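Local coordinates for R.Pab1 family restriction endonuclease (Campylobacter coli, PDB 7CFA), which is a restriction DNA glycosylase of the R.Pab1 family, and so probably excises a base from its recognition sequence in unmodified DNA, at residues 22-27 against 152-157; 110-115 against 158-163; 170-175 against 212-217. The protein carries 2 engineered substitutions. All blocks are in the same frame, centred on the assembly; numbering follows the deposited sequence.

Contact 1 of 3, residues 22-27 against 152-157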
loop_
_atom_site.group_PDB
_atom_site.type_symbol
_atom_site.label_atom_id
_atom_site.label_comp_id
_atom_site.label_asym_id
_atom_site.label_seq_id
_atom_site.Cartn_x
_atom_site.Cartn_y
_atom_site.Cartn_z
ATOM N N ARG A 22 -1.389 -9.283 11.782
ATOM C CA ARG A 22 -2.524 -9.547 10.914
ATOM C C ARG A 22 -2.618 -11.044 10.655
ATOM O O ARG A 22 -1.613 -11.758 10.672
ATOM C CB ARG A 22 -2.417 -8.781 9.585
ATOM C CG ARG A 22 -2.426 -7.263 9.740
ATOM C CD ARG A 22 -2.563 -6.552 8.397
ATOM N NE ARG A 22 -1.444 -6.825 7.498
ATOM C CZ ARG A 22 -1.255 -6.210 6.335
ATOM N NH1 ARG A 22 -2.110 -5.281 5.926
ATOM N NH2 ARG A 22 -0.209 -6.520 5.579
ATOM N N ILE A 23 -3.841 -11.512 10.419
ATOM C CA ILE A 23 -4.115 -12.915 10.133
ATOM C C ILE A 23 -4.528 -13.031 8.674
ATOM O O ILE A 23 -5.437 -12.324 8.221
ATOM C CB ILE A 23 -5.206 -13.482 11.059
ATOM C CG1 ILE A 23 -4.838 -13.249 12.525
ATOM C CG2 ILE A 23 -5.412 -14.965 10.790
ATOM C CD1 ILE A 23 -3.553 -13.929 12.946
ATOM N N LYS A 24 -3.863 -13.920 7.941
ATOM C CA LYS A 24 -4.136 -14.141 6.530
ATOM C C LYS A 24 -4.238 -15.636 6.262
ATOM O O LYS A 24 -3.913 -16.467 7.114
ATOM C CB LYS A 24 -3.052 -13.510 5.644
ATOM C CG LYS A 24 -1.659 -14.070 5.874
ATOM C CD LYS A 24 -0.632 -13.385 4.988
ATOM C CE LYS A 24 0.766 -13.929 5.244
ATOM N NZ LYS A 24 1.794 -13.231 4.422
ATOM N N GLN A 25 -4.696 -15.975 5.059
ATOM C CA GLN A 25 -4.848 -17.361 4.631
ATOM C C GLN A 25 -3.985 -17.589 3.398
ATOM O O GLN A 25 -4.151 -16.902 2.384
ATOM C CB GLN A 25 -6.315 -17.688 4.337
ATOM C CG GLN A 25 -6.573 -19.146 3.985
ATOM C CD GLN A 25 -8.052 -19.488 3.954
ATOM O OE1 GLN A 25 -8.881 -18.769 4.515
ATOM N NE2 GLN A 25 -8.390 -20.591 3.296
ATOM N N ARG A 26 -3.069 -18.551 3.486
ATOM C CA ARG A 26 -2.133 -18.827 2.403
ATOM C C ARG A 26 -2.830 -19.642 1.320
ATOM O O ARG A 26 -3.322 -20.746 1.583
ATOM C CB ARG A 26 -0.908 -19.565 2.936
ATOM C CG ARG A 26 0.264 -19.625 1.968
ATOM C CD ARG A 26 1.484 -20.251 2.628
ATOM N NE ARG A 26 2.682 -20.128 1.801
ATOM C CZ ARG A 26 3.887 -20.558 2.161
ATOM N NH1 ARG A 26 4.061 -21.145 3.337
ATOM N NH2 ARG A 26 4.919 -20.401 1.343
ATOM N N SER A 27 -2.872 -19.098 0.102
ATOM C CA SER A 27 -3.536 -19.755 -1.025
ATOM C C SER A 27 -2.574 -20.753 -1.672
ATOM O O SER A 27 -2.033 -20.541 -2.760
ATOM C CB SER A 27 -4.028 -18.723 -2.030
ATOM O OG SER A 27 -4.953 -17.833 -1.433
ATOM N N LEU A 152 8.630 -18.271 7.960
ATOM C CA LEU A 152 9.191 -17.555 6.824
ATOM C C LEU A 152 9.116 -16.066 7.109
ATOM O O LEU A 152 8.330 -15.610 7.944
ATOM C CB LEU A 152 8.466 -17.891 5.511
ATOM C CG LEU A 152 7.022 -17.420 5.300
ATOM C CD1 LEU A 152 6.950 -16.022 4.685
ATOM C CD2 LEU A 152 6.260 -18.414 4.438
ATOM N N SER A 153 9.945 -15.308 6.402
ATOM C CA SER A 153 9.877 -13.857 6.425
ATOM C C SER A 153 9.800 -13.350 4.995
ATOM O O SER A 153 10.436 -13.906 4.094
ATOM C CB SER A 153 11.082 -13.236 7.145
ATOM O OG SER A 153 12.287 -13.515 6.458
ATOM N N GLU A 154 9.004 -12.308 4.786
ATOM C CA GLU A 154 8.849 -11.702 3.473
ATOM C C GLU A 154 9.146 -10.213 3.554
ATOM O O GLU A 154 8.710 -9.530 4.486
ATOM C CB GLU A 154 7.446 -11.940 2.907
ATOM C CG GLU A 154 6.307 -11.640 3.863
ATOM C CD GLU A 154 4.960 -12.031 3.285
ATOM O OE1 GLU A 154 4.929 -12.541 2.145
ATOM O OE2 GLU A 154 3.932 -11.830 3.968
ATOM N N ILE A 155 9.900 -9.723 2.577
ATOM C CA ILE A 155 10.303 -8.325 2.509
ATOM C C ILE A 155 9.570 -7.680 1.343
ATOM O O ILE A 155 9.773 -8.060 0.182
ATOM C CB ILE A 155 11.824 -8.182 2.357
ATOM C CG1 ILE A 155 12.531 -8.839 3.545
ATOM C CG2 ILE A 155 12.213 -6.715 2.239
ATOM C CD1 ILE A 155 14.032 -8.869 3.427
ATOM N N ILE A 156 8.712 -6.714 1.650
ATOM C CA ILE A 156 7.979 -5.965 0.636
ATOM C C ILE A 156 8.770 -4.710 0.297
ATOM O O ILE A 156 9.182 -3.963 1.192
ATOM C CB ILE A 156 6.565 -5.613 1.127
ATOM C CG1 ILE A 156 5.809 -6.880 1.534
ATOM C CG2 ILE A 156 5.803 -4.857 0.051
ATOM C CD1 ILE A 156 5.676 -7.897 0.423
ATOM N N ILE A 157 8.988 -4.479 -0.994
ATOM C CA ILE A 157 9.763 -3.342 -1.476
ATOM C C ILE A 157 8.797 -2.283 -1.994
ATOM O O ILE A 157 8.023 -2.539 -2.924
ATOM C CB ILE A 157 10.756 -3.765 -2.569
ATOM C CG1 ILE A 157 11.678 -4.875 -2.059
ATOM C CG2 ILE A 157 11.568 -2.571 -3.040
ATOM C CD1 ILE A 157 12.522 -4.474 -0.869
#

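Contact 2 of 3, residues 110-115 against 158-163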
loop_
_atom_site.group_PDB
_atom_site.type_symbol
_atom_site.label_atom_id
_atom_site.label_comp_id
_atom_site.label_asym_id
_atom_site.label_seq_id
_atom_site.Cartn_x
_atom_site.Cartn_y
_atom_site.Cartn_z
ATOM N N LEU A 110 23.370 -4.704 -0.506
ATOM C CA LEU A 110 22.226 -4.302 0.296
ATOM C C LEU A 110 20.937 -4.481 -0.496
ATOM O O LEU A 110 20.899 -4.271 -1.712
ATOM C CB LEU A 110 22.359 -2.848 0.757
ATOM C CG LEU A 110 23.534 -2.568 1.687
ATOM C CD1 LEU A 110 23.635 -1.079 1.975
ATOM C CD2 LEU A 110 23.397 -3.363 2.978
ATOM N N ILE A 111 19.877 -4.862 0.219
ATOM C CA ILE A 111 18.604 -5.171 -0.426
ATOM C C ILE A 111 18.024 -3.935 -1.108
ATOM O O ILE A 111 17.564 -3.997 -2.253
ATOM C CB ILE A 111 17.625 -5.767 0.602
ATOM C CG1 ILE A 111 18.065 -7.178 0.987
ATOM C CG2 ILE A 111 16.194 -5.752 0.074
ATOM C CD1 ILE A 111 17.179 -7.839 2.016
ATOM N N GLU A 112 18.032 -2.792 -0.417
ATOM C CA GLU A 112 17.463 -1.579 -0.996
ATOM C C GLU A 112 18.282 -1.039 -2.162
ATOM O O GLU A 112 17.792 -0.169 -2.887
ATOM C CB GLU A 112 17.304 -0.507 0.085
ATOM C CG GLU A 112 16.236 -0.854 1.113
ATOM C CD GLU A 112 16.079 0.199 2.193
ATOM O OE1 GLU A 112 16.779 1.232 2.133
ATOM O OE2 GLU A 112 15.252 -0.012 3.106
ATOM N N ASP A 113 19.506 -1.531 -2.361
ATOM C CA ASP A 113 20.291 -1.168 -3.533
ATOM C C ASP A 113 20.143 -2.159 -4.679
ATOM O O ASP A 113 20.309 -1.768 -5.839
ATOM C CB ASP A 113 21.776 -1.041 -3.163
ATOM C CG ASP A 113 22.044 0.107 -2.208
ATOM O OD1 ASP A 113 21.349 1.141 -2.309
ATOM O OD2 ASP A 113 22.947 -0.024 -1.356
ATOM N N LYS A 114 19.822 -3.419 -4.385
ATOM C CA LYS A 114 19.671 -4.442 -5.413
ATOM C C LYS A 114 18.231 -4.646 -5.859
ATOM O O LYS A 114 18.004 -5.083 -6.991
ATOM C CB LYS A 114 20.228 -5.782 -4.916
ATOM C CG LYS A 114 21.692 -5.743 -4.509
ATOM C CD LYS A 114 22.578 -5.276 -5.653
ATOM C CE LYS A 114 24.039 -5.219 -5.232
ATOM N NZ LYS A 114 24.926 -4.752 -6.337
ATOM N N MET A 115 17.254 -4.358 -5.004
ATOM C CA MET A 115 15.858 -4.543 -5.376
ATOM C C MET A 115 15.350 -3.306 -6.102
ATOM O O MET A 115 15.545 -2.176 -5.640
ATOM C CB MET A 115 15.009 -4.836 -4.141
ATOM C CG MET A 115 15.342 -6.163 -3.470
ATOM S SD MET A 115 15.152 -7.589 -4.569
ATOM C CE MET A 115 16.857 -8.006 -4.911
ATOM N N LYS A 158 8.843 -1.093 -1.397
ATOM C CA LYS A 158 8.020 0.035 -1.810
ATOM C C LYS A 158 8.905 1.259 -2.012
ATOM O O LYS A 158 10.092 1.259 -1.674
ATOM C CB LYS A 158 6.919 0.336 -0.784
ATOM C CG LYS A 158 5.853 -0.745 -0.668
ATOM C CD LYS A 158 5.021 -0.857 -1.938
ATOM C CE LYS A 158 3.946 -1.924 -1.797
ATOM N NZ LYS A 158 3.091 -2.037 -3.011
ATOM N N GLU A 159 8.313 2.313 -2.572
ATOM C CA GLU A 159 9.055 3.546 -2.805
ATOM C C GLU A 159 9.332 4.261 -1.490
ATOM O O GLU A 159 8.514 4.233 -0.566
ATOM C CB GLU A 159 8.279 4.480 -3.738
ATOM C CG GLU A 159 7.866 3.873 -5.068
ATOM C CD GLU A 159 6.498 3.221 -5.011
ATOM O OE1 GLU A 159 6.008 2.967 -3.891
ATOM O OE2 GLU A 159 5.914 2.969 -6.086
ATOM N N LYS A 160 10.494 4.903 -1.407
ATOM C CA LYS A 160 10.789 5.749 -0.258
ATOM C C LYS A 160 9.895 6.980 -0.284
ATOM O O LYS A 160 9.775 7.652 -1.314
ATOM C CB LYS A 160 12.258 6.167 -0.257
ATOM C CG LYS A 160 13.234 5.067 0.107
ATOM C CD LYS A 160 14.625 5.645 0.306
ATOM C CE LYS A 160 15.643 4.567 0.634
ATOM N NZ LYS A 160 15.272 3.810 1.861
ATOM N N GLN A 161 9.261 7.275 0.847
ATOM C CA GLN A 161 8.371 8.424 0.940
ATOM C C GLN A 161 9.198 9.696 1.047
ATOM O O GLN A 161 10.023 9.829 1.956
ATOM C CB GLN A 161 7.437 8.287 2.139
ATOM C CG GLN A 161 6.511 7.095 2.056
ATOM C CD GLN A 161 5.587 7.160 0.857
ATOM O OE1 GLN A 161 4.946 8.182 0.605
ATOM N NE2 GLN A 161 5.513 6.066 0.111
ATOM N N ARG A 162 8.981 10.623 0.112
ATOM C CA ARG A 162 9.683 11.907 0.097
ATOM C C ARG A 162 11.192 11.719 -0.026
ATOM O O ARG A 162 11.978 12.480 0.543
ATOM C CB ARG A 162 9.346 12.734 1.339
ATOM C CG ARG A 162 7.877 13.082 1.464
ATOM C CD ARG A 162 7.618 13.892 2.719
ATOM N NE ARG A 162 8.364 15.145 2.705
ATOM C CZ ARG A 162 7.874 16.298 2.264
ATOM N NH1 ARG A 162 6.630 16.361 1.806
ATOM N NH2 ARG A 162 8.628 17.388 2.284
ATOM N N ALA A 163 11.602 10.699 -0.776
ATOM C CA ALA A 163 13.017 10.394 -0.934
ATOM C C ALA A 163 13.222 9.616 -2.225
ATOM O O ALA A 163 12.266 9.205 -2.887
ATOM C CB ALA A 163 13.561 9.604 0.261
#

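Contact 3 of 3, residues 170-175 against 212-217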
loop_
_atom_site.group_PDB
_atom_site.type_symbol
_atom_site.label_atom_id
_atom_site.label_comp_id
_atom_site.label_asym_id
_atom_site.label_seq_id
_atom_site.Cartn_x
_atom_site.Cartn_y
_atom_site.Cartn_z
ATOM N N LEU A 170 9.874 -5.769 6.457
ATOM C CA LEU A 170 10.007 -7.185 6.767
ATOM C C LEU A 170 8.796 -7.654 7.561
ATOM O O LEU A 170 8.387 -7.003 8.527
ATOM C CB LEU A 170 11.296 -7.446 7.549
ATOM C CG LEU A 170 11.737 -8.899 7.762
ATOM C CD1 LEU A 170 13.254 -8.988 7.785
ATOM C CD2 LEU A 170 11.160 -9.469 9.050
ATOM N N TYR A 171 8.227 -8.783 7.148
ATOM C CA TYR A 171 7.101 -9.399 7.831
ATOM C C TYR A 171 7.494 -10.804 8.259
ATOM O O TYR A 171 8.072 -11.557 7.470
ATOM C CB TYR A 171 5.861 -9.437 6.935
ATOM C CG TYR A 171 5.317 -8.067 6.600
ATOM C CD1 TYR A 171 5.816 -7.346 5.521
ATOM C CD2 TYR A 171 4.312 -7.490 7.365
ATOM C CE1 TYR A 171 5.325 -6.091 5.212
ATOM C CE2 TYR A 171 3.813 -6.235 7.064
ATOM C CZ TYR A 171 4.324 -5.540 5.986
ATOM O OH TYR A 171 3.834 -4.292 5.681
ATOM N N PHE A 172 7.190 -11.145 9.506
ATOM C CA PHE A 172 7.489 -12.456 10.067
ATOM C C PHE A 172 6.203 -13.273 10.084
ATOM O O PHE A 172 5.201 -12.846 10.668
ATOM C CB PHE A 172 8.077 -12.309 11.471
ATOM C CG PHE A 172 8.501 -13.603 12.098
ATOM C CD1 PHE A 172 9.168 -14.566 11.358
ATOM C CD2 PHE A 172 8.251 -13.847 13.439
ATOM C CE1 PHE A 172 9.567 -15.754 11.944
ATOM C CE2 PHE A 172 8.648 -15.029 14.028
ATOM C CZ PHE A 172 9.307 -15.983 13.281
ATOM N N CYS A 173 6.226 -14.437 9.438
ATOM C CA CYS A 173 5.019 -15.218 9.214
ATOM C C CYS A 173 5.188 -16.652 9.697
ATOM O O CYS A 173 6.274 -17.235 9.605
ATOM C CB CYS A 173 4.632 -15.219 7.730
ATOM S SG CYS A 173 4.452 -13.569 7.012
ATOM N N PHE A 174 4.094 -17.217 10.196
ATOM C CA PHE A 174 4.052 -18.586 10.693
ATOM C C PHE A 174 2.588 -18.981 10.891
ATOM O O PHE A 174 1.733 -18.111 11.093
ATOM C CB PHE A 174 4.834 -18.732 12.007
ATOM C CG PHE A 174 4.457 -17.725 13.051
ATOM C CD1 PHE A 174 3.416 -17.974 13.931
ATOM C CD2 PHE A 174 5.147 -16.530 13.156
ATOM C CE1 PHE A 174 3.068 -17.045 14.892
ATOM C CE2 PHE A 174 4.804 -15.599 14.114
ATOM C CZ PHE A 174 3.764 -15.856 14.983
ATOM N N PRO A 175 2.283 -20.279 10.839
ATOM C CA PRO A 175 0.886 -20.715 10.960
ATOM C C PRO A 175 0.292 -20.381 12.321
ATOM O O PRO A 175 0.985 -20.356 13.341
ATOM C CB PRO A 175 0.969 -22.232 10.751
ATOM C CG PRO A 175 2.250 -22.452 10.022
ATOM C CD PRO A 175 3.184 -21.403 10.533
ATOM N N LEU A 212 17.879 -15.258 15.092
ATOM C CA LEU A 212 19.235 -14.831 14.755
ATOM C C LEU A 212 19.394 -14.627 13.253
ATOM O O LEU A 212 20.014 -13.650 12.816
ATOM C CB LEU A 212 20.255 -15.848 15.263
ATOM C CG LEU A 212 20.543 -15.837 16.765
ATOM C CD1 LEU A 212 21.453 -16.994 17.139
ATOM C CD2 LEU A 212 21.165 -14.511 17.176
ATOM N N GLU A 213 18.850 -15.541 12.445
ATOM C CA GLU A 213 18.890 -15.358 10.998
ATOM C C GLU A 213 18.071 -14.150 10.565
ATOM O O GLU A 213 18.399 -13.507 9.562
ATOM C CB GLU A 213 18.393 -16.619 10.290
ATOM C CG GLU A 213 19.318 -17.816 10.447
ATOM C CD GLU A 213 18.885 -19.009 9.617
ATOM O OE1 GLU A 213 17.884 -18.900 8.877
ATOM O OE2 GLU A 213 19.550 -20.062 9.704
ATOM N N MET A 214 17.010 -13.825 11.305
ATOM C CA MET A 214 16.207 -12.657 10.967
ATOM C C MET A 214 16.960 -11.370 11.274
ATOM O O MET A 214 16.841 -10.382 10.539
ATOM C CB MET A 214 14.881 -12.696 11.723
ATOM C CG MET A 214 13.801 -11.813 11.131
ATOM S SD MET A 214 12.329 -11.801 12.166
ATOM C CE MET A 214 12.240 -13.531 12.615
ATOM N N LEU A 215 17.733 -11.360 12.362
ATOM C CA LEU A 215 18.586 -10.213 12.649
ATOM C C LEU A 215 19.598 -9.998 11.531
ATOM O O LEU A 215 19.846 -8.860 11.115
ATOM C CB LEU A 215 19.300 -10.408 13.986
ATOM C CG LEU A 215 20.049 -9.185 14.516
ATOM C CD1 LEU A 215 19.064 -8.096 14.913
ATOM C CD2 LEU A 215 20.952 -9.556 15.683
ATOM N N LYS A 216 20.185 -11.086 11.027
ATOM C CA LYS A 216 21.139 -10.974 9.930
ATOM C C LYS A 216 20.483 -10.420 8.671
ATOM O O LYS A 216 21.112 -9.653 7.932
ATOM C CB LYS A 216 21.775 -12.336 9.646
ATOM C CG LYS A 216 22.900 -12.293 8.625
ATOM C CD LYS A 216 23.591 -13.642 8.485
ATOM C CE LYS A 216 22.658 -14.694 7.909
ATOM N NZ LYS A 216 23.369 -15.978 7.650
ATOM N N ILE A 217 19.224 -10.785 8.417
ATOM C CA ILE A 217 18.534 -10.296 7.229
ATOM C C ILE A 217 18.249 -8.804 7.348
ATOM O O ILE A 217 18.388 -8.055 6.374
ATOM C CB ILE A 217 17.250 -11.109 6.985
ATOM C CG1 ILE A 217 17.607 -12.549 6.610
ATOM C CG2 ILE A 217 16.402 -10.469 5.894
ATOM C CD1 ILE A 217 16.408 -13.456 6.465
#

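Contact 1 of 3, residues 22-27 against 152-157
The flat guanidinium of R26 is overlain on one face by a single methyl, CD2 of L152, which lies 3.7 Å from NH1 and 3.9 Å from both CZ and NH2. The methyl is displaced toward the NH1 and NH2 end of the group and away from NE, an apolar contact that leaves the N-H groups available for other partners. One is used by Y48, whose hydroxyl is hydrogen-bonded to NH1. R26 gets there on an extended chain with CG anti to the backbone N (chi1 -167°), and L152 comes from the opposite direction.

The second meeting is polar. K24 NZ forms a salt bridge with E154 OE2 at 2.6 Å, while E154 OE1 is 3.9 Å from K24 NZ, which makes the bridge one-sided. Both side chains start with CG between the backbone N and the carbonyl carbon (chi1 61° in K24, 48° in E154) and then run extended toward each other. The ammonium has a further partner in E50 OE2, also by a salt bridge, so it serves two carboxylates whose oxygens lie close together. E50 OE1 in turn takes R22 NH2, and a network of charges spans this face of the sheet.

The two strands are not neighbours: 47-51 and 166-175 lie between them. Even so, the CA atoms of R26 and L152 come within 12.2 Å of each other. That side chains meet across two intervening strands is consistent with the inner face of a curved antiparallel sheet, as in the half-pipe fold of the R.PabI family.

Contact 2 of 3, residues 110-115 against 158-163
The flat group here is the carboxylate of E112, and K160 approaches it from above: NZ lies 53° out of the carboxylate plane as seen from OE1. The other oxygen, OE2, accepts a hydrogen bond from the backbone N of G168. Together the two partners give each oxygen its own donor, which should restrict rotation of the carboxylate.

In fold terms this is a surface salt bridge between the short helix 111-114 and the type II beta turn K160-A163, which follows strand 152-159 and leads toward strand 166-175, making it part of a beta hairpin. G168 belongs to the second strand of that hairpin, so E112 links the helix to the connecting turn and to the second strand. The backbones stay well apart, the nearest CA atoms being those of E112 and K158 at 9.6 Å, and the small buried surface of 62 Å² fits a contact made by two long side chains.

E112 projects from the helix with its chain extended beyond CG, whereas K160 runs straight to CE and then bends at its last torsion (chi4 -58°), turning the ammonium to the acid. The two chains cross at about a right angle. The neighbouring I111 packs on V127 of the second subunit. Within the bridge, K160 NZ donates to E112 OE1 at 3.0 Å, and E112 OE2 is 4.0 Å from the same nitrogen.

Contact 3 of 3, residues 170-175 against 212-217
The methyl CE of M214 sits over one face of the F172 ring, 3.6 Å from its centroid and 16° off the ring normal. This is a CH-pi arrangement. The methyl is slightly displaced from the middle, as its separations show: M214 CE is 3.5 Å from F172 CD1 and CE1, against 4.1 Å from F172 CD2 and CE2. The sulfur lies over the same face but farther out, M214 SD being 4.6 Å from the F172 centroid, so the pair also counts as a Met-aromatic contact. A bend at the last torsion of M214 (chi3 -41°), after an extended run from the helix, lays the methyl over the ring. CD2 of F174 lies over the opposite face, offset toward the rim of the F172 ring. F211, from the same helix as M214, also meets this ring, with the two planes steeply inclined.

These side chains belong to a helix-on-sheet layer. Helix 208-219 lies against strand 166-175 with the short axes 11.0 Å apart and running nearly antiparallel, at 165°. L170 points its CB toward the helix and F172 brings its ring to M214, while Y171, between them, points its CB away and packs with E154 on the other surface of the curved sheet.

The remaining contacts are aliphatic. L170 divides its two methyls between successive helical turns: L170 CD2 is 4.1 Å from M214 SD, and L170 CD1 is 4.0 Å from I217 CG2. M214 and I217 are three residues apart, which places both on the sheet-facing side of the helix. I217 additionally touches I155 on the adjoining strand 152-159.

Contacts 1 and 2 share strand 152-159, and contact 3 uses the next strand, 166-175. Contact 1 uses the inner-face residues L152 and E154, whereas I155, on the reverse side, meets contact 2 through CD1 at 3.6 Å from CD1 of I111. I157 adds CG1 at 3.9 Å from CB of M115. Contacts 1 and 3 have centres about 11 Å apart and are joined through neighbouring antiparallel strands, with Y171 N 2.8 Å from E154 O and C173 N 2.8 Å from L152 O; they occupy opposite faces of the sheet. Contact 2 is about 19 Å, centre to centre, from each of the others, and its nearest atoms stay about 5 Å from contact 3.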